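Particle-associated lyase (Acinetobacter bacteriophage AP22, PDB 4Y9V) probably cleaves the capsular polysaccharide of Acinetobacter baumannii as the tailspike lyase of a bacteriophage, and binds fragments of that glycan. Local coordinates at residues S332-D346 and T350-N364. Numbering follows the deposited sequence. Where two conformers were deposited one is given.
Sequences SGADMHGNVERTVYD and TNYATFGAGDNEYSN. With 49S (2-acetamido-2-deoxy-beta-D-mannopyranuronic acid), chain B; EDO (1,2-ethanediol), chain D.
Y345 and Y362 lie side by side inside two successive coils of a right-handed parallel beta-helix of the pectin lyase type, their rings pointing the same way. The ring planes lie 10° apart but are slid so far that the rings barely overlap, CD2 of Y345 touching CE2 of Y362 at 3.4 Å. The strands beneath, 343-346 and 360-363, run parallel, and their backbone bonds alternate across the pair. Tyrosine suits this interior because its ring fills the core while its hydroxyl serves a buried carbonyl: each OH donates within its own coil, Y345 to D335 O and Y362 to T354 O. A334 CB sits over the centre of the Y345 ring and at the edge of the Y362 ring. M336, its side chain meeting that of Y362 from the opposite direction, brings CE within 3.9 Å of Y362 CE1, while its SD passes N360.

N360 ties the corner of the coils, its amide both accepting and donating. With CG beside the backbone N (chi1 -67°), its OD1 accepts from T343 N in the carbonyl plane. Its ND2 gives one hydrogen to F355 O and the other to V340 O, nearly straight at 178°. V340 O also takes A357 N. At the far end D346 OD1 receives N364 ND2 on its syn lone pair and S363 OG from above the carboxylate plane at 2.7 Å.

T354 OG1 donates to D335 OD1, also from above the carboxylate plane, at 2.7 Å. Aspartate suits this place by offering a second acceptor: OD2 takes H337 ND1 and I304 N. H337 NE2 in turn shares a hydrogen bond with O1 of the bound 2-acetamido-2-deoxy-beta-D-mannopyranuronic acid. This chain is consistent with the second coil helping to fix D335, whose bond to ND1 limits rotation of the glycan-binding H337 ring.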
loop_
_atom_site.group_PDB
_atom_site.type_symbol
_atom_site.label_atom_id
_atom_site.label_comp_id
_atom_site.label_asym_id
_atom_site.label_seq_id
_atom_site.Cartn_x
_atom_site.Cartn_y
_atom_site.Cartn_z
ATOM N N SER A 332 19.361 -12.516 -5.972
ATOM C CA SER A 332 18.249 -11.892 -5.256
ATOM C C SER A 332 17.265 -12.908 -4.722
ATOM O O SER A 332 16.918 -13.905 -5.355
ATOM C CB SER A 332 17.518 -10.907 -6.160
ATOM O OG SER A 332 17.001 -11.580 -7.315
ATOM N N GLY A 333 16.730 -12.602 -3.536
ATOM C CA GLY A 333 15.627 -13.376 -3.000
ATOM C C GLY A 333 14.356 -13.239 -3.820
ATOM O O GLY A 333 13.729 -14.217 -4.214
ATOM N N ALA A 334 13.974 -11.981 -4.044
ATOM C CA ALA A 334 12.856 -11.605 -4.918
ATOM C C ALA A 334 13.384 -11.392 -6.334
ATOM O O ALA A 334 14.407 -10.743 -6.548
ATOM C CB ALA A 334 12.220 -10.310 -4.425
ATOM N N ASP A 335 12.650 -11.924 -7.309
ATOM C CA ASP A 335 13.054 -11.813 -8.688
ATOM C C ASP A 335 11.914 -11.451 -9.610
ATOM O O ASP A 335 10.746 -11.834 -9.420
ATOM C CB ASP A 335 13.674 -13.156 -9.157
ATOM C CG ASP A 335 13.788 -13.291 -10.683
ATOM O OD1 ASP A 335 14.773 -12.742 -11.225
ATOM O OD2 ASP A 335 12.868 -13.936 -11.268
ATOM N N MET A 336 12.295 -10.770 -10.696
ATOM C CA MET A 336 11.487 -10.621 -11.897
ATOM C C MET A 336 12.424 -10.765 -13.094
ATOM O O MET A 336 13.340 -9.948 -13.254
ATOM C CB MET A 336 10.781 -9.254 -11.984
ATOM C CG MET A 336 9.983 -8.881 -10.756
ATOM S SD MET A 336 9.227 -7.262 -11.028
ATOM C CE MET A 336 8.754 -6.819 -9.361
ATOM N N HIS A 337 12.196 -11.773 -13.936
ATOM C CA HIS A 337 12.920 -11.931 -15.180
ATOM C C HIS A 337 12.438 -10.921 -16.235
ATOM O O HIS A 337 11.413 -10.245 -16.082
ATOM C CB HIS A 337 12.755 -13.364 -15.725
ATOM C CG HIS A 337 13.574 -14.396 -15.046
ATOM N ND1 HIS A 337 13.527 -14.766 -13.735
ATOM C CD2 HIS A 337 14.498 -15.206 -15.607
ATOM C CE1 HIS A 337 14.388 -15.749 -13.515
ATOM N NE2 HIS A 337 14.967 -16.043 -14.645
ATOM N N GLY A 338 13.148 -10.867 -17.363
ATOM C CA GLY A 338 12.836 -9.961 -18.451
ATOM C C GLY A 338 11.576 -10.244 -19.249
ATOM O O GLY A 338 11.255 -9.460 -20.136
ATOM N N ASN A 339 10.841 -11.311 -18.941
ATOM C CA ASN A 339 9.509 -11.498 -19.487
ATOM C C ASN A 339 8.403 -11.146 -18.493
ATOM O O ASN A 339 7.288 -11.625 -18.685
ATOM C CB ASN A 339 9.306 -12.928 -19.996
ATOM C CG ASN A 339 9.206 -13.895 -18.815
ATOM O OD1 ASN A 339 9.840 -13.677 -17.796
ATOM N ND2 ASN A 339 8.453 -14.967 -19.009
ATOM N N VAL A 340 8.709 -10.319 -17.483
ATOM C CA VAL A 340 7.769 -9.972 -16.441
ATOM C C VAL A 340 7.477 -8.472 -16.475
ATOM O O VAL A 340 8.401 -7.660 -16.381
ATOM C CB VAL A 340 8.338 -10.318 -15.051
ATOM C CG1 VAL A 340 7.345 -9.933 -13.952
ATOM C CG2 VAL A 340 8.699 -11.792 -14.974
ATOM N N GLU A 341 6.196 -8.122 -16.541
ATOM C CA GLU A 341 5.745 -6.730 -16.456
ATOM C C GLU A 341 4.573 -6.667 -15.487
ATOM O O GLU A 341 3.994 -7.680 -15.086
ATOM C CB GLU A 341 5.359 -6.178 -17.834
ATOM C CG GLU A 341 4.188 -6.897 -18.485
ATOM C CD GLU A 341 3.697 -6.289 -19.774
ATOM O OE1 GLU A 341 4.527 -5.972 -20.648
ATOM O OE2 GLU A 341 2.437 -6.185 -19.940
ATOM N N ARG A 342 4.140 -5.446 -15.156
ATOM C CA ARG A 342 2.910 -5.266 -14.371
ATOM C C ARG A 342 2.966 -6.088 -13.067
ATOM O O ARG A 342 1.961 -6.703 -12.690
ATOM C CB ARG A 342 1.651 -5.541 -15.191
ATOM C CG ARG A 342 1.533 -4.773 -16.509
ATOM C CD ARG A 342 1.166 -3.320 -16.357
ATOM N NE ARG A 342 0.795 -2.899 -17.728
ATOM C CZ ARG A 342 -0.326 -2.492 -18.312
ATOM N NH1 ARG A 342 -1.393 -2.301 -17.558
ATOM N NH2 ARG A 342 -0.334 -2.221 -19.602
ATOM N N THR A 343 4.110 -6.079 -12.381
ATOM C CA THR A 343 4.329 -6.934 -11.207
ATOM C C THR A 343 4.935 -6.113 -10.080
ATOM O O THR A 343 5.774 -5.228 -10.309
ATOM C CB THR A 343 5.180 -8.139 -11.621
ATOM O OG1 THR A 343 4.390 -8.938 -12.510
ATOM C CG2 THR A 343 5.549 -9.041 -10.466
ATOM N N VAL A 344 4.502 -6.403 -8.851
ATOM C CA VAL A 344 4.945 -5.657 -7.670
ATOM C C VAL A 344 5.234 -6.633 -6.517
ATOM O O VAL A 344 4.487 -7.577 -6.282
ATOM C CB VAL A 344 3.905 -4.618 -7.234
ATOM C CG1 VAL A 344 2.526 -5.216 -7.032
ATOM C CG2 VAL A 344 4.374 -3.810 -5.981
ATOM N N TYR A 345 6.308 -6.315 -5.807
ATOM C CA TYR A 345 6.577 -6.787 -4.447
ATOM C C TYR A 345 6.326 -5.613 -3.499
ATOM O O TYR A 345 6.940 -4.547 -3.666
ATOM C CB TYR A 345 7.992 -7.290 -4.261
ATOM C CG TYR A 345 8.367 -8.557 -4.988
ATOM C CD1 TYR A 345 8.218 -9.802 -4.396
ATOM C CD2 TYR A 345 8.891 -8.522 -6.278
ATOM C CE1 TYR A 345 8.575 -10.964 -5.063
ATOM C CE2 TYR A 345 9.264 -9.669 -6.949
ATOM C CZ TYR A 345 9.106 -10.907 -6.339
ATOM O OH TYR A 345 9.487 -12.092 -6.929
ATOM N N ASP A 346 5.434 -5.801 -2.533
ATOM C CA ASP A 346 5.021 -4.747 -1.591
ATOM C C ASP A 346 5.171 -5.256 -0.186
ATOM O O ASP A 346 4.729 -6.358 0.152
ATOM C CB ASP A 346 3.566 -4.369 -1.864
ATOM C CG ASP A 346 3.080 -3.171 -1.064
ATOM O OD1 ASP A 346 3.820 -2.216 -0.865
ATOM O OD2 ASP A 346 1.882 -3.130 -0.730
ATOM N N THR A 350 13.938 -8.684 1.035
ATOM C CA THR A 350 14.772 -9.465 0.121
ATOM C C THR A 350 16.205 -9.011 0.277
ATOM O O THR A 350 16.494 -7.847 0.552
ATOM C CB THR A 350 14.293 -9.302 -1.336
ATOM O OG1 THR A 350 15.156 -10.055 -2.202
ATOM C CG2 THR A 350 14.164 -7.879 -1.791
ATOM N N ASN A 351 17.134 -9.945 0.041
ATOM C CA ASN A 351 18.519 -9.576 -0.294
ATOM C C ASN A 351 18.580 -9.428 -1.816
ATOM O O ASN A 351 18.323 -10.398 -2.538
ATOM C CB ASN A 351 19.546 -10.581 0.206
ATOM C CG ASN A 351 19.367 -12.002 -0.291
ATOM O OD1 ASN A 351 18.337 -12.628 -0.013
ATOM N ND2 ASN A 351 20.342 -12.519 -0.989
ATOM N N TYR A 352 18.877 -8.204 -2.258
ATOM C CA TYR A 352 18.987 -7.847 -3.671
ATOM C C TYR A 352 17.615 -7.944 -4.351
ATOM O O TYR A 352 16.625 -8.377 -3.784
ATOM C CB TYR A 352 20.084 -8.653 -4.374
ATOM C CG TYR A 352 20.711 -8.100 -5.625
ATOM C CD1 TYR A 352 21.254 -6.817 -5.656
ATOM C CD2 TYR A 352 20.870 -8.878 -6.763
ATOM C CE1 TYR A 352 21.911 -6.313 -6.781
ATOM C CE2 TYR A 352 21.557 -8.416 -7.863
ATOM C CZ TYR A 352 22.082 -7.150 -7.875
ATOM O OH TYR A 352 22.795 -6.743 -8.983
ATOM N N ALA A 353 17.564 -7.519 -5.612
ATOM C CA ALA A 353 16.282 -7.471 -6.325
ATOM C C ALA A 353 16.563 -7.355 -7.813
ATOM O O ALA A 353 17.397 -6.537 -8.209
ATOM C CB ALA A 353 15.457 -6.274 -5.864
ATOM N N THR A 354 15.837 -8.112 -8.625
ATOM C CA THR A 354 15.849 -7.970 -10.068
ATOM C C THR A 354 14.510 -7.394 -10.534
ATOM O O THR A 354 13.456 -7.653 -9.941
ATOM C CB THR A 354 16.159 -9.307 -10.764
ATOM O OG1 THR A 354 15.186 -10.226 -10.322
ATOM C CG2 THR A 354 17.572 -9.793 -10.487
ATOM N N PHE A 355 14.552 -6.580 -11.590
ATOM C CA PHE A 355 13.416 -5.666 -11.866
ATOM C C PHE A 355 12.612 -5.955 -13.119
ATOM O O PHE A 355 11.694 -5.204 -13.427
ATOM C CB PHE A 355 13.897 -4.208 -11.868
ATOM C CG PHE A 355 13.062 -3.233 -11.098
ATOM C CD1 PHE A 355 13.647 -2.036 -10.681
ATOM C CD2 PHE A 355 11.709 -3.430 -10.809
ATOM C CE1 PHE A 355 12.905 -1.074 -10.001
ATOM C CE2 PHE A 355 10.986 -2.488 -10.124
ATOM C CZ PHE A 355 11.566 -1.300 -9.723
ATOM N N GLY A 356 12.934 -7.031 -13.842
ATOM C CA GLY A 356 12.105 -7.444 -14.944
ATOM C C GLY A 356 12.100 -6.486 -16.123
ATOM O O GLY A 356 13.001 -5.702 -16.360
ATOM N N ALA A 357 11.029 -6.612 -16.934
ATOM C CA ALA A 357 10.948 -5.926 -18.205
ATOM C C ALA A 357 10.610 -4.436 -18.084
ATOM O O ALA A 357 11.098 -3.631 -18.886
ATOM C CB ALA A 357 9.878 -6.577 -19.074
ATOM N N GLY A 358 9.756 -4.096 -17.113
ATOM C CA GLY A 358 9.251 -2.747 -16.925
ATOM C C GLY A 358 7.800 -2.763 -16.475
ATOM O O GLY A 358 7.127 -3.789 -16.431
ATOM N N ASP A 359 7.323 -1.546 -16.144
ATOM C CA ASP A 359 6.046 -1.378 -15.472
ATOM C C ASP A 359 5.930 -2.269 -14.252
ATOM O O ASP A 359 4.915 -2.909 -13.991
ATOM C CB ASP A 359 4.870 -1.514 -16.439
ATOM C CG ASP A 359 4.825 -0.362 -17.446
ATOM O OD1 ASP A 359 5.340 0.743 -17.160
ATOM O OD2 ASP A 359 4.194 -0.588 -18.483
ATOM N N ASN A 360 7.023 -2.284 -13.456
ATOM C CA ASN A 360 7.150 -3.099 -12.259
ATOM C C ASN A 360 7.457 -2.205 -11.065
ATOM O O ASN A 360 7.893 -1.064 -11.229
ATOM C CB ASN A 360 8.244 -4.151 -12.427
ATOM C CG ASN A 360 7.896 -5.198 -13.470
ATOM O OD1 ASN A 360 6.733 -5.603 -13.603
ATOM N ND2 ASN A 360 8.898 -5.642 -14.223
ATOM N N GLU A 361 7.272 -2.758 -9.863
ATOM C CA GLU A 361 7.464 -1.973 -8.638
ATOM C C GLU A 361 7.973 -2.831 -7.497
ATOM O O GLU A 361 7.533 -3.969 -7.311
ATOM C CB GLU A 361 6.126 -1.317 -8.240
ATOM C CG GLU A 361 6.170 -0.436 -6.995
ATOM C CD GLU A 361 4.926 0.426 -6.807
ATOM O OE1 GLU A 361 3.841 0.002 -7.270
ATOM O OE2 GLU A 361 5.041 1.489 -6.173
ATOM N N TYR A 362 8.879 -2.249 -6.716
ATOM C CA TYR A 362 9.131 -2.662 -5.329
ATOM C C TYR A 362 8.680 -1.493 -4.454
ATOM O O TYR A 362 9.176 -0.367 -4.653
ATOM C CB TYR A 362 10.600 -2.983 -5.017
ATOM C CG TYR A 362 11.105 -4.256 -5.671
ATOM C CD1 TYR A 362 11.510 -4.286 -6.997
ATOM C CD2 TYR A 362 11.155 -5.434 -4.951
ATOM C CE1 TYR A 362 11.962 -5.453 -7.579
ATOM C CE2 TYR A 362 11.615 -6.613 -5.525
ATOM C CZ TYR A 362 12.004 -6.629 -6.863
ATOM O OH TYR A 362 12.436 -7.814 -7.371
ATOM N N SER A 363 7.761 -1.736 -3.534
ATOM C CA SER A 363 7.250 -0.681 -2.657
ATOM C C SER A 363 7.269 -1.160 -1.215
ATOM O O SER A 363 6.957 -2.311 -0.925
ATOM C CB SER A 363 5.837 -0.262 -3.060
ATOM O OG SER A 363 4.953 -1.368 -3.138
ATOM N N ASN A 364 7.620 -0.242 -0.312
ATOM C CA ASN A 364 7.559 -0.539 1.118
ATOM C C ASN A 364 8.387 -1.786 1.480
ATOM O O ASN A 364 8.032 -2.468 2.457
ATOM C CB ASN A 364 6.110 -0.695 1.595
ATOM C CG ASN A 364 5.315 0.551 1.274
ATOM O OD1 ASN A 364 5.661 1.634 1.706
ATOM N ND2 ASN A 364 4.267 0.353 0.467
HETATM C C8 49S B . 12.624 -16.857 -17.691
HETATM C C7 49S B . 13.081 -17.888 -16.682
HETATM O O7 49S B . 12.487 -18.027 -15.591
HETATM N N2 49S B . 14.144 -18.630 -17.030
HETATM C C2 49S B . 14.751 -19.614 -16.157
HETATM C C3 49S B . 14.436 -21.049 -16.585
HETATM O O3 49S B . 13.027 -21.282 -16.592
HETATM C C1 49S B . 16.257 -19.428 -16.156
HETATM O O1 49S B . 16.630 -18.123 -15.823
HETATM O O5 49S B . 16.759 -19.645 -17.475
HETATM C C5 49S B . 16.596 -21.020 -17.866
HETATM C C6 49S B . 17.257 -21.208 -19.216
HETATM O O6A 49S B . 17.070 -20.338 -20.103
HETATM O O6B 49S B . 17.940 -22.251 -19.367
HETATM C C4 49S B . 15.111 -21.385 -17.911
HETATM O O4 49S B . 15.145 -22.791 -18.182
HETATM C C1 EDO D . 7.430 -3.853 -20.130
HETATM O O1 EDO D . 8.217 -3.465 -21.177
HETATM C C2 EDO D . 6.202 -3.018 -19.964
HETATM O O2 EDO D . 5.282 -3.285 -21.006
HETATM O O HOH W 1 3.100 -2.918 -18.959
HETATM O O HOH W 2 2.735 -2.241 -19.525
#